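Side-chain contacts in adhesin LabA (Helicobacter pylori, PDB 6GMM), which acts as a LacdiNAc-specific adhesin, probably helping the bacterium attach to glycans of the gastric mucosa: residues 59-64 and 302-307; 186-191 and 254-259; 259-264 and 294-299; 306-311 and 359-364. All blocks are in the same frame, centred on the assembly; numbering follows the deposited sequence.

Helix 287-311 carries one side of three of these contacts. It meets helix 57-76 in interaction 1, helix 239-264 in interaction 3 and helix 354-366 in interaction 4, while interaction 2 joins helix 239-264 to the start of helix 188-205. Interactions 1 and 4 share Ala-306 and Val-307, with centres about 6 Å apart; interaction 1 is wholly buried, and interaction 4 has an exposed lysine at its rim. Interaction 3 is also largely buried, whereas interaction 2 has an exposed flank. In all four, apolar atoms make the side-chain contacts and no hydrogen bond crosses. Alanines permit close approach in interactions 1 and 3, valines, a leucine and a lysine stem fill interaction 4, and a helix cap accompanies interaction 2.

Interaction 1: 59-64 and 302-307; sequences YQAVLL and NRAQAV
With chi1 at 168°, Val-307 sets CG1 anti to its backbone N and CG2 anti to its carbonyl carbon, which turns CG2 to the methyl of Ala-61 and CG1 to Leu-64 and the Ala-61 carbonyl. Leu-64 has its CG anti to the backbone N as well (chi1 -169°); this sets CG on the side of the partner helix, from which CD2 reaches the valine. The contact is helix-on-helix packing in the helical body of the adhesin, between helix 57-76 and helix 287-311. The two segments run roughly parallel, at 33°, with axes 9.2 Å apart.

Ala-61 and Ala-304 mark the closest point of the backbones, their CA atoms separated by 5.2 Å. The CB of Ala-61 points at the partner helix and rests on the main chain there, 3.9 Å from Ala-304 CA. The methyl of Ala-304 runs across the interface instead, yet Ala-304 CB still lies 4.1 Å from Ala-61 CB. Small side chains on both helices therefore let the backbones come near at this level.

One turn further along helix 287-311, Val-307 takes over. Its CG2 meets Ala-61 CB at 4.2 Å, so the alanine methyl is touched by both Ala-304 and Val-307. All four contacting residues are buried. Leu-64 also packs on Met-248, and Leu-361 adjoins Ala-61, so that helices 239-264 and 354-366 border the pair. The second valine branch has a mixed environment: Val-307 CG1 lies 4.3 Å from Leu-64 CD2. The carbonyl oxygen Ala-61 O is 3.9 Å from Val-307 CG1.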
loop_
_atom_site.group_PDB
_atom_site.type_symbol
_atom_site.label_atom_id
_atom_site.label_comp_id
_atom_site.label_asym_id
_atom_site.label_seq_id
_atom_site.Cartn_x
_atom_site.Cartn_y
_atom_site.Cartn_z
ATOM N N TYR A 59 2.982 -6.837 4.127
ATOM C CA TYR A 59 4.293 -7.019 4.740
ATOM C C TYR A 59 5.418 -6.557 3.812
ATOM O O TYR A 59 6.245 -5.772 4.253
ATOM C CB TYR A 59 4.490 -8.484 5.135
ATOM C CG TYR A 59 5.727 -8.696 5.977
ATOM C CD1 TYR A 59 5.673 -8.596 7.366
ATOM C CD2 TYR A 59 6.939 -9.054 5.392
ATOM C CE1 TYR A 59 6.795 -8.855 8.150
ATOM C CE2 TYR A 59 8.054 -9.347 6.167
ATOM C CZ TYR A 59 7.993 -9.201 7.542
ATOM O OH TYR A 59 9.107 -9.462 8.289
ATOM N N GLN A 60 5.436 -6.995 2.527
ATOM C CA GLN A 60 6.482 -6.542 1.597
ATOM C C GLN A 60 6.381 -5.045 1.376
ATOM O O GLN A 60 7.410 -4.416 1.199
ATOM C CB GLN A 60 6.418 -7.261 0.245
ATOM C CG GLN A 60 6.514 -8.775 0.350
ATOM C CD GLN A 60 7.863 -9.179 0.866
ATOM O OE1 GLN A 60 8.893 -8.770 0.332
ATOM N NE2 GLN A 60 7.883 -9.949 1.944
ATOM N N ALA A 61 5.166 -4.451 1.417
ATOM C CA ALA A 61 5.081 -2.981 1.221
ATOM C C ALA A 61 5.807 -2.237 2.315
ATOM O O ALA A 61 6.542 -1.287 2.023
ATOM C CB ALA A 61 3.635 -2.507 1.117
ATOM N N VAL A 62 5.632 -2.700 3.574
ATOM C CA VAL A 62 6.269 -2.156 4.769
ATOM C C VAL A 62 7.752 -2.274 4.566
ATOM O O VAL A 62 8.434 -1.256 4.563
ATOM C CB VAL A 62 5.827 -2.910 6.049
ATOM C CG1 VAL A 62 6.608 -2.430 7.280
ATOM C CG2 VAL A 62 4.331 -2.782 6.278
ATOM N N LEU A 63 8.247 -3.512 4.338
ATOM C CA LEU A 63 9.666 -3.803 4.114
ATOM C C LEU A 63 10.339 -2.849 3.123
ATOM O O LEU A 63 11.409 -2.331 3.423
ATOM C CB LEU A 63 9.817 -5.259 3.643
ATOM C CG LEU A 63 10.391 -6.236 4.681
ATOM C CD1 LEU A 63 9.581 -6.218 5.991
ATOM C CD2 LEU A 63 10.468 -7.660 4.104
ATOM N N LEU A 64 9.710 -2.573 1.977
ATOM C CA LEU A 64 10.338 -1.656 1.014
ATOM C C LEU A 64 10.401 -0.261 1.544
ATOM O O LEU A 64 11.416 0.373 1.349
ATOM C CB LEU A 64 9.629 -1.675 -0.362
ATOM C CG LEU A 64 10.364 -0.960 -1.525
ATOM C CD1 LEU A 64 11.754 -1.487 -1.708
ATOM C CD2 LEU A 64 9.549 -1.053 -2.835
ATOM N N ASN A 302 -4.445 -1.791 -2.848
ATOM C CA ASN A 302 -4.310 -0.500 -3.539
ATOM C C ASN A 302 -3.001 0.125 -3.069
ATOM O O ASN A 302 -2.146 0.449 -3.904
ATOM C CB ASN A 302 -5.497 0.433 -3.195
ATOM C CG ASN A 302 -5.372 1.864 -3.683
ATOM O OD1 ASN A 302 -4.781 2.734 -3.026
ATOM N ND2 ASN A 302 -5.961 2.149 -4.830
ATOM N N ARG A 303 -2.832 0.214 -1.732
ATOM C CA ARG A 303 -1.656 0.802 -1.086
ATOM C C ARG A 303 -0.351 0.081 -1.398
ATOM O O ARG A 303 0.611 0.761 -1.740
ATOM C CB ARG A 303 -1.879 0.948 0.425
ATOM C CG ARG A 303 -3.077 1.848 0.752
ATOM C CD ARG A 303 -2.964 3.226 0.122
ATOM N NE ARG A 303 -4.242 3.931 0.197
ATOM C CZ ARG A 303 -4.412 5.220 -0.071
ATOM N NH1 ARG A 303 -5.612 5.774 0.044
ATOM N NH2 ARG A 303 -3.378 5.974 -0.427
ATOM N N ALA A 304 -0.309 -1.275 -1.327
ATOM C CA ALA A 304 0.915 -2.048 -1.660
ATOM C C ALA A 304 1.340 -1.726 -3.106
ATOM O O ALA A 304 2.495 -1.442 -3.359
ATOM C CB ALA A 304 0.664 -3.540 -1.512
ATOM N N GLN A 305 0.417 -1.734 -4.043
ATOM C CA GLN A 305 0.722 -1.361 -5.430
ATOM C C GLN A 305 1.209 0.113 -5.526
ATOM O O GLN A 305 2.153 0.387 -6.279
ATOM C CB GLN A 305 -0.516 -1.610 -6.343
ATOM C CG GLN A 305 -0.278 -1.315 -7.838
ATOM C CD GLN A 305 0.888 -2.040 -8.491
ATOM O OE1 GLN A 305 1.299 -3.140 -8.093
ATOM N NE2 GLN A 305 1.397 -1.462 -9.569
ATOM N N ALA A 306 0.603 1.051 -4.740
ATOM C CA ALA A 306 1.001 2.469 -4.792
ATOM C C ALA A 306 2.431 2.661 -4.311
ATOM O O ALA A 306 3.146 3.558 -4.789
ATOM C CB ALA A 306 0.052 3.321 -3.978
ATOM N N VAL A 307 2.850 1.806 -3.369
ATOM C CA VAL A 307 4.215 1.811 -2.837
ATOM C C VAL A 307 5.161 1.465 -4.007
ATOM O O VAL A 307 6.194 2.121 -4.116
ATOM C CB VAL A 307 4.392 0.861 -1.629
ATOM C CG1 VAL A 307 5.888 0.657 -1.295
ATOM C CG2 VAL A 307 3.602 1.368 -0.405
#

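Interaction 2: 186-191 and 254-259; sequences NNAQVL and IAVEQS
Asn-187 OD1 caps the helix that presents Ala-188 to Val-256, accepting from Val-190 N at 2.9 Å. This is a side-chain N-cap, and the bond is nearly straight, with an N-H...O angle of 174°. The donor is tilted 21° from the plane of the amide carbonyl. A second backbone nitrogen, Gln-189 N, also lies 2.9 Å from Asn-187 OD1. The other end of the same amide is held too, as Asn-187 ND2 donates to Thr-158 O, so the rotation of the group is fixed from both ends.

Ala-188, the first residue of helix 188-205, directs its methyl group at helix 239-264. Both branches of Val-256 receive it: Ala-188 CB is 3.8 Å from Val-256 CG2 and 4.0 Å from Val-256 CG1. Val-62 of helix 57-76 packs on Ala-188 and Val-256 alike, making this a meeting of three helices. Gln-189 lies along the exposed flank.

Farther along helix 239-264, the buried hydroxyl of Ser-259 turns back to its own helix, where Ser-259 OG donates to Ala-255 O at 2.8 Å. Back at the interface, chi1 of Val-256 (172°) places CG1 anti to its backbone N, and that methyl, Val-256 CG1, approaches Gln-189 N to 4.2 Å.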
loop_
_atom_site.group_PDB
_atom_site.type_symbol
_atom_site.label_atom_id
_atom_site.label_comp_id
_atom_site.label_asym_id
_atom_site.label_seq_id
_atom_site.Cartn_x
_atom_site.Cartn_y
_atom_site.Cartn_z
ATOM N N ASN A 186 8.283 -3.951 18.238
ATOM C CA ASN A 186 8.776 -4.355 16.929
ATOM C C ASN A 186 7.492 -4.576 16.162
ATOM O O ASN A 186 6.954 -5.697 16.117
ATOM C CB ASN A 186 9.601 -5.654 16.963
ATOM C CG ASN A 186 10.268 -5.952 15.631
ATOM O OD1 ASN A 186 9.952 -5.337 14.606
ATOM N ND2 ASN A 186 11.238 -6.878 15.608
ATOM N N ASN A 187 6.931 -3.475 15.655
ATOM C CA ASN A 187 5.682 -3.522 14.909
ATOM C C ASN A 187 5.764 -2.479 13.831
ATOM O O ASN A 187 6.545 -1.533 13.969
ATOM C CB ASN A 187 4.466 -3.391 15.829
ATOM C CG ASN A 187 4.057 -1.998 16.263
ATOM O OD1 ASN A 187 4.194 -1.001 15.545
ATOM N ND2 ASN A 187 3.410 -1.925 17.411
ATOM N N ALA A 188 5.013 -2.670 12.746
ATOM C CA ALA A 188 5.031 -1.812 11.565
ATOM C C ALA A 188 4.645 -0.360 11.810
ATOM O O ALA A 188 5.127 0.501 11.081
ATOM C CB ALA A 188 4.162 -2.411 10.484
ATOM N N GLN A 189 3.795 -0.069 12.812
ATOM C CA GLN A 189 3.389 1.311 13.106
ATOM C C GLN A 189 4.590 2.111 13.606
ATOM O O GLN A 189 4.870 3.208 13.104
ATOM C CB GLN A 189 2.282 1.327 14.164
ATOM C CG GLN A 189 1.206 2.356 13.915
ATOM C CD GLN A 189 0.136 2.295 14.974
ATOM O OE1 GLN A 189 -0.268 1.224 15.446
ATOM N NE2 GLN A 189 -0.359 3.452 15.358
ATOM N N VAL A 190 5.305 1.538 14.590
ATOM C CA VAL A 190 6.518 2.112 15.208
ATOM C C VAL A 190 7.607 2.293 14.142
ATOM O O VAL A 190 8.151 3.387 14.009
ATOM C CB VAL A 190 6.993 1.215 16.383
ATOM C CG1 VAL A 190 8.360 1.633 16.914
ATOM C CG2 VAL A 190 5.960 1.207 17.506
ATOM N N LEU A 191 7.917 1.223 13.389
ATOM C CA LEU A 191 8.955 1.228 12.353
ATOM C C LEU A 191 8.709 2.241 11.255
ATOM O O LEU A 191 9.635 2.964 10.893
ATOM C CB LEU A 191 9.180 -0.174 11.787
ATOM C CG LEU A 191 9.599 -1.193 12.848
ATOM C CD1 LEU A 191 9.698 -2.566 12.277
ATOM C CD2 LEU A 191 10.878 -0.758 13.562
ATOM N N ILE A 254 -0.968 3.505 5.575
ATOM C CA ILE A 254 -2.408 3.333 5.311
ATOM C C ILE A 254 -2.722 1.812 5.312
ATOM O O ILE A 254 -3.654 1.392 6.004
ATOM C CB ILE A 254 -2.901 4.094 4.039
ATOM C CG1 ILE A 254 -2.749 5.634 4.232
ATOM C CG2 ILE A 254 -4.385 3.742 3.722
ATOM C CD1 ILE A 254 -3.244 6.608 2.950
ATOM N N ALA A 255 -1.867 0.993 4.656
ATOM C CA ALA A 255 -2.045 -0.472 4.602
ATOM C C ALA A 255 -2.029 -1.101 6.001
ATOM O O ALA A 255 -2.716 -2.081 6.232
ATOM C CB ALA A 255 -0.957 -1.101 3.740
ATOM N N VAL A 256 -1.221 -0.532 6.925
ATOM C CA VAL A 256 -1.005 -1.003 8.300
ATOM C C VAL A 256 -2.239 -0.700 9.144
ATOM O O VAL A 256 -2.611 -1.550 9.946
ATOM C CB VAL A 256 0.333 -0.441 8.885
ATOM C CG1 VAL A 256 0.474 -0.769 10.371
ATOM C CG2 VAL A 256 1.524 -0.999 8.119
ATOM N N GLU A 257 -2.893 0.476 8.937
ATOM C CA GLU A 257 -4.141 0.861 9.625
ATOM C C GLU A 257 -5.288 -0.086 9.203
ATOM O O GLU A 257 -6.057 -0.560 10.047
ATOM C CB GLU A 257 -4.561 2.303 9.245
ATOM C CG GLU A 257 -4.111 3.385 10.216
ATOM C CD GLU A 257 -4.702 3.300 11.615
ATOM O OE1 GLU A 257 -5.898 3.629 11.795
ATOM O OE2 GLU A 257 -3.946 2.942 12.545
ATOM N N GLN A 258 -5.387 -0.348 7.879
ATOM C CA GLN A 258 -6.417 -1.182 7.269
ATOM C C GLN A 258 -6.289 -2.627 7.721
ATOM O O GLN A 258 -7.292 -3.335 7.747
ATOM C CB GLN A 258 -6.369 -1.083 5.724
ATOM C CG GLN A 258 -6.727 0.305 5.161
ATOM C CD GLN A 258 -8.176 0.647 5.404
ATOM O OE1 GLN A 258 -9.079 -0.131 5.083
ATOM N NE2 GLN A 258 -8.437 1.809 5.998
ATOM N N SER A 259 -5.070 -3.053 8.095
ATOM C CA SER A 259 -4.800 -4.397 8.581
ATOM C C SER A 259 -5.466 -4.619 9.932
ATOM O O SER A 259 -5.753 -5.768 10.256
ATOM C CB SER A 259 -3.300 -4.650 8.675
ATOM O OG SER A 259 -2.718 -4.647 7.381
#

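Interaction 3: 259-264 and 294-299; sequences SKIVAA and AKAQAE
The flat amide of Gln-297 belongs to a side chain that meets Val-262 through its aliphatic stem, not through the amide plane: Gln-297 CG lies 3.9 Å from Val-262 CG2, and the two side chains cross at about a right angle. Because Gln-297 is extended beyond CG, its amide is carried past the valine to polar partners outside the contact. There OE1 bonds with Ser-45 OG, and NE2 with Asn-293 OD1 and Leu-42 O. Three bonds thus hold the buried amide and fix its rotation.

The rest of the interface is apolar and centres on Ala-296, whose CB points at the opposing helix. Ile-261 covers this methyl with several atoms, Ile-261 CB at 3.7 Å and Ile-261 CG2 at 3.8 Å from Ala-296 CB. With chi1 at -54°, CG1 of Ile-261 is anti to the carbonyl carbon and leads the longer branch round so that Ile-261 CD1 comes within 4.0 Å of Ala-296 CB. Val-262 CG2 touches the same methyl at 4.0 Å from Ala-296 CB, besides leaning on the glutamine.

The segment axes approach to 8.5 Å and run at 140°. This is an inclined antiparallel packing of two helices consecutive in the chain, 239-264 and 287-311, in the helical body of the adhesin, with Ala-46 of helix 32-50 packing on both Val-262 and Gln-297.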
loop_
_atom_site.group_PDB
_atom_site.type_symbol
_atom_site.label_atom_id
_atom_site.label_comp_id
_atom_site.label_asym_id
_atom_site.label_seq_id
_atom_site.Cartn_x
_atom_site.Cartn_y
_atom_site.Cartn_z
ATOM N N SER A 259 -5.070 -3.053 8.095
ATOM C CA SER A 259 -4.800 -4.397 8.581
ATOM C C SER A 259 -5.466 -4.619 9.932
ATOM O O SER A 259 -5.753 -5.768 10.256
ATOM C CB SER A 259 -3.300 -4.650 8.675
ATOM O OG SER A 259 -2.718 -4.647 7.381
ATOM N N LYS A 260 -5.742 -3.539 10.712
ATOM C CA LYS A 260 -6.482 -3.666 11.986
ATOM C C LYS A 260 -7.869 -4.241 11.679
ATOM O O LYS A 260 -8.368 -5.088 12.427
ATOM C CB LYS A 260 -6.704 -2.291 12.647
ATOM C CG LYS A 260 -5.473 -1.602 13.210
ATOM C CD LYS A 260 -5.880 -0.245 13.794
ATOM C CE LYS A 260 -4.731 0.467 14.469
ATOM N NZ LYS A 260 -5.113 1.851 14.879
ATOM N N ILE A 261 -8.511 -3.732 10.593
ATOM C CA ILE A 261 -9.833 -4.152 10.151
ATOM C C ILE A 261 -9.793 -5.646 9.808
ATOM O O ILE A 261 -10.534 -6.417 10.408
ATOM C CB ILE A 261 -10.404 -3.281 8.998
ATOM C CG1 ILE A 261 -10.408 -1.767 9.347
ATOM C CG2 ILE A 261 -11.803 -3.760 8.608
ATOM C CD1 ILE A 261 -10.512 -0.797 8.127
ATOM N N VAL A 262 -8.873 -6.052 8.915
ATOM C CA VAL A 262 -8.674 -7.446 8.507
ATOM C C VAL A 262 -8.476 -8.299 9.743
ATOM O O VAL A 262 -9.136 -9.314 9.865
ATOM C CB VAL A 262 -7.461 -7.569 7.562
ATOM C CG1 VAL A 262 -7.238 -9.010 7.144
ATOM C CG2 VAL A 262 -7.613 -6.677 6.344
ATOM N N ALA A 263 -7.614 -7.841 10.685
ATOM C CA ALA A 263 -7.254 -8.503 11.943
ATOM C C ALA A 263 -8.437 -8.717 12.834
ATOM O O ALA A 263 -8.556 -9.785 13.436
ATOM C CB ALA A 263 -6.171 -7.712 12.676
ATOM N N ALA A 264 -9.346 -7.733 12.876
ATOM C CA ALA A 264 -10.587 -7.831 13.649
ATOM C C ALA A 264 -11.587 -8.838 13.053
ATOM O O ALA A 264 -12.477 -9.298 13.777
ATOM C CB ALA A 264 -11.236 -6.464 13.780
ATOM N N ALA A 294 -13.522 -7.047 3.349
ATOM C CA ALA A 294 -13.250 -7.044 1.911
ATOM C C ALA A 294 -12.795 -5.670 1.407
ATOM O O ALA A 294 -11.869 -5.596 0.591
ATOM C CB ALA A 294 -14.519 -7.469 1.171
ATOM N N LYS A 295 -13.464 -4.585 1.881
ATOM C CA LYS A 295 -13.134 -3.204 1.522
ATOM C C LYS A 295 -11.709 -2.932 2.026
ATOM O O LYS A 295 -10.864 -2.470 1.247
ATOM C CB LYS A 295 -14.140 -2.231 2.164
ATOM C CG LYS A 295 -14.041 -0.802 1.652
ATOM C CD LYS A 295 -15.152 0.040 2.224
ATOM C CE LYS A 295 -15.002 1.488 1.841
ATOM N NZ LYS A 295 -15.374 2.369 2.968
ATOM N N ALA A 296 -11.411 -3.330 3.295
ATOM C CA ALA A 296 -10.044 -3.174 3.838
ATOM C C ALA A 296 -9.021 -3.955 3.018
ATOM O O ALA A 296 -8.055 -3.358 2.579
ATOM C CB ALA A 296 -9.972 -3.585 5.298
ATOM N N GLN A 297 -9.249 -5.251 2.761
ATOM C CA GLN A 297 -8.336 -6.080 1.963
ATOM C C GLN A 297 -8.063 -5.454 0.600
ATOM O O GLN A 297 -6.936 -5.498 0.129
ATOM C CB GLN A 297 -8.909 -7.499 1.772
ATOM C CG GLN A 297 -8.955 -8.284 3.081
ATOM C CD GLN A 297 -9.147 -9.751 2.864
ATOM O OE1 GLN A 297 -8.642 -10.333 1.901
ATOM N NE2 GLN A 297 -9.821 -10.390 3.802
ATOM N N ALA A 298 -9.081 -4.856 -0.024
ATOM C CA ALA A 298 -8.893 -4.211 -1.318
ATOM C C ALA A 298 -8.031 -2.974 -1.192
ATOM O O ALA A 298 -7.236 -2.724 -2.112
ATOM C CB ALA A 298 -10.228 -3.876 -1.960
ATOM N N GLU A 299 -8.159 -2.210 -0.055
ATOM C CA GLU A 299 -7.348 -0.994 0.214
ATOM C C GLU A 299 -5.895 -1.335 0.376
ATOM O O GLU A 299 -5.058 -0.734 -0.289
ATOM C CB GLU A 299 -7.827 -0.207 1.443
ATOM C CG GLU A 299 -8.410 1.155 1.118
ATOM C CD GLU A 299 -7.458 2.180 0.529
ATOM O OE1 GLU A 299 -7.189 2.113 -0.692
ATOM O OE2 GLU A 299 -7.067 3.111 1.268
#

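Interaction 4: 306-311 and 359-364; sequences AVVKDF and TNLKDS
Val-308 stands between Leu-361 and Lys-362 and meets them in different orientations. It slides past Leu-361 in the opposite direction, which sets Val-308 CG2 at 3.7 Å from Leu-361 CD2 and 3.8 Å from Leu-361 CG. Against Lys-362 it lies roughly at a right angle, and Val-308 CG1 reaches the aliphatic part of the lysine, 3.6 Å from Lys-362 CD. The split follows from chi1 of Val-308 (179°), by which its two methyls are turned to separate neighbours.

CG and CD of Lys-362 line the valine on the exposed side of the contact; the bends at chi3 and chi4 come only beyond them and turn the rest of the chain. On the buried side, Val-307 crosses Leu-361 at about a right angle, its CG1 lying 4.0 Å from Leu-361 CD2. That leucine methyl is therefore shared by two successive valines.

Within segment 359-364, Ser-364 OG donates to Leu-361 O at 3.0 Å, returning a buried hydroxyl to its own helix. Gln-60 of helix 57-76 also packs on Leu-361. The segments run at 141°, with axes 10.4 Å apart. The excursion between them contains the Cys-326 to Cys-351 disulfide, and the chain returns from it into an inclined antiparallel helix pair of the helical body.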
loop_
_atom_site.group_PDB
_atom_site.type_symbol
_atom_site.label_atom_id
_atom_site.label_comp_id
_atom_site.label_asym_id
_atom_site.label_seq_id
_atom_site.Cartn_x
_atom_site.Cartn_y
_atom_site.Cartn_z
ATOM N N ALA A 306 0.603 1.051 -4.740
ATOM C CA ALA A 306 1.001 2.469 -4.792
ATOM C C ALA A 306 2.431 2.661 -4.311
ATOM O O ALA A 306 3.146 3.558 -4.789
ATOM C CB ALA A 306 0.052 3.321 -3.978
ATOM N N VAL A 307 2.850 1.806 -3.369
ATOM C CA VAL A 307 4.215 1.811 -2.837
ATOM C C VAL A 307 5.161 1.465 -4.007
ATOM O O VAL A 307 6.194 2.121 -4.116
ATOM C CB VAL A 307 4.392 0.861 -1.629
ATOM C CG1 VAL A 307 5.888 0.657 -1.295
ATOM C CG2 VAL A 307 3.602 1.368 -0.405
ATOM N N VAL A 308 4.779 0.485 -4.884
ATOM C CA VAL A 308 5.582 0.077 -6.056
ATOM C C VAL A 308 5.756 1.285 -6.964
ATOM O O VAL A 308 6.878 1.641 -7.325
ATOM C CB VAL A 308 5.000 -1.124 -6.858
ATOM C CG1 VAL A 308 5.872 -1.460 -8.066
ATOM C CG2 VAL A 308 4.799 -2.352 -5.987
ATOM N N LYS A 309 4.638 1.938 -7.263
ATOM C CA LYS A 309 4.555 3.089 -8.145
ATOM C C LYS A 309 5.347 4.280 -7.646
ATOM O O LYS A 309 5.971 4.938 -8.475
ATOM C CB LYS A 309 3.093 3.442 -8.434
ATOM C CG LYS A 309 2.332 2.314 -9.171
ATOM C CD LYS A 309 3.060 1.695 -10.386
ATOM C CE LYS A 309 3.036 2.536 -11.640
ATOM N NZ LYS A 309 3.660 1.817 -12.788
ATOM N N ASP A 310 5.380 4.522 -6.311
ATOM C CA ASP A 310 6.189 5.602 -5.705
ATOM C C ASP A 310 7.693 5.272 -5.852
ATOM O O ASP A 310 8.486 6.114 -6.309
ATOM C CB ASP A 310 5.846 5.792 -4.219
ATOM C CG ASP A 310 4.430 6.216 -3.917
ATOM O OD1 ASP A 310 3.865 7.031 -4.699
ATOM O OD2 ASP A 310 3.892 5.774 -2.876
ATOM N N PHE A 311 8.061 4.019 -5.503
ATOM C CA PHE A 311 9.419 3.515 -5.608
ATOM C C PHE A 311 9.995 3.646 -7.036
ATOM O O PHE A 311 11.182 3.934 -7.197
ATOM C CB PHE A 311 9.507 2.058 -5.127
ATOM C CG PHE A 311 10.942 1.576 -5.114
ATOM C CD1 PHE A 311 11.800 1.931 -4.084
ATOM C CD2 PHE A 311 11.462 0.861 -6.187
ATOM C CE1 PHE A 311 13.138 1.539 -4.102
ATOM C CE2 PHE A 311 12.797 0.461 -6.203
ATOM C CZ PHE A 311 13.627 0.802 -5.163
ATOM N N THR A 359 11.459 -6.379 -5.949
ATOM C CA THR A 359 11.159 -7.598 -6.705
ATOM C C THR A 359 10.180 -8.452 -5.909
ATOM O O THR A 359 9.145 -8.809 -6.455
ATOM C CB THR A 359 12.447 -8.347 -7.062
ATOM O OG1 THR A 359 13.201 -7.512 -7.940
ATOM C CG2 THR A 359 12.185 -9.697 -7.736
ATOM N N ASN A 360 10.470 -8.728 -4.616
ATOM C CA ASN A 360 9.589 -9.528 -3.749
ATOM C C ASN A 360 8.215 -8.913 -3.552
ATOM O O ASN A 360 7.251 -9.652 -3.467
ATOM C CB ASN A 360 10.255 -9.831 -2.415
ATOM C CG ASN A 360 11.441 -10.749 -2.557
ATOM O OD1 ASN A 360 11.742 -11.257 -3.650
ATOM N ND2 ASN A 360 12.152 -10.976 -1.463
ATOM N N LEU A 361 8.107 -7.575 -3.555
ATOM C CA LEU A 361 6.817 -6.888 -3.436
ATOM C C LEU A 361 6.013 -7.007 -4.729
ATOM O O LEU A 361 4.824 -7.380 -4.676
ATOM C CB LEU A 361 7.017 -5.414 -3.015
ATOM C CG LEU A 361 5.798 -4.472 -3.051
ATOM C CD1 LEU A 361 4.682 -4.922 -2.107
ATOM C CD2 LEU A 361 6.202 -3.081 -2.690
ATOM N N LYS A 362 6.649 -6.737 -5.897
ATOM C CA LYS A 362 5.941 -6.864 -7.186
ATOM C C LYS A 362 5.477 -8.307 -7.401
ATOM O O LYS A 362 4.315 -8.526 -7.793
ATOM C CB LYS A 362 6.791 -6.356 -8.370
ATOM C CG LYS A 362 7.187 -4.858 -8.294
ATOM C CD LYS A 362 7.483 -4.219 -9.683
ATOM C CE LYS A 362 8.696 -4.743 -10.430
ATOM N NZ LYS A 362 9.968 -4.156 -9.926
ATOM N N ASP A 363 6.366 -9.292 -7.093
ATOM C CA ASP A 363 6.063 -10.727 -7.199
ATOM C C ASP A 363 4.892 -11.120 -6.293
ATOM O O ASP A 363 4.042 -11.874 -6.738
ATOM C CB ASP A 363 7.300 -11.600 -6.882
ATOM C CG ASP A 363 8.386 -11.611 -7.955
ATOM O OD1 ASP A 363 8.216 -10.914 -8.990
ATOM O OD2 ASP A 363 9.409 -12.319 -7.763
ATOM N N SER A 364 4.836 -10.584 -5.043
ATOM C CA SER A 364 3.766 -10.887 -4.090
ATOM C C SER A 364 2.425 -10.354 -4.560
ATOM O O SER A 364 1.409 -10.989 -4.303
ATOM C CB SER A 364 4.096 -10.355 -2.697
ATOM O OG SER A 364 3.595 -9.042 -2.509
#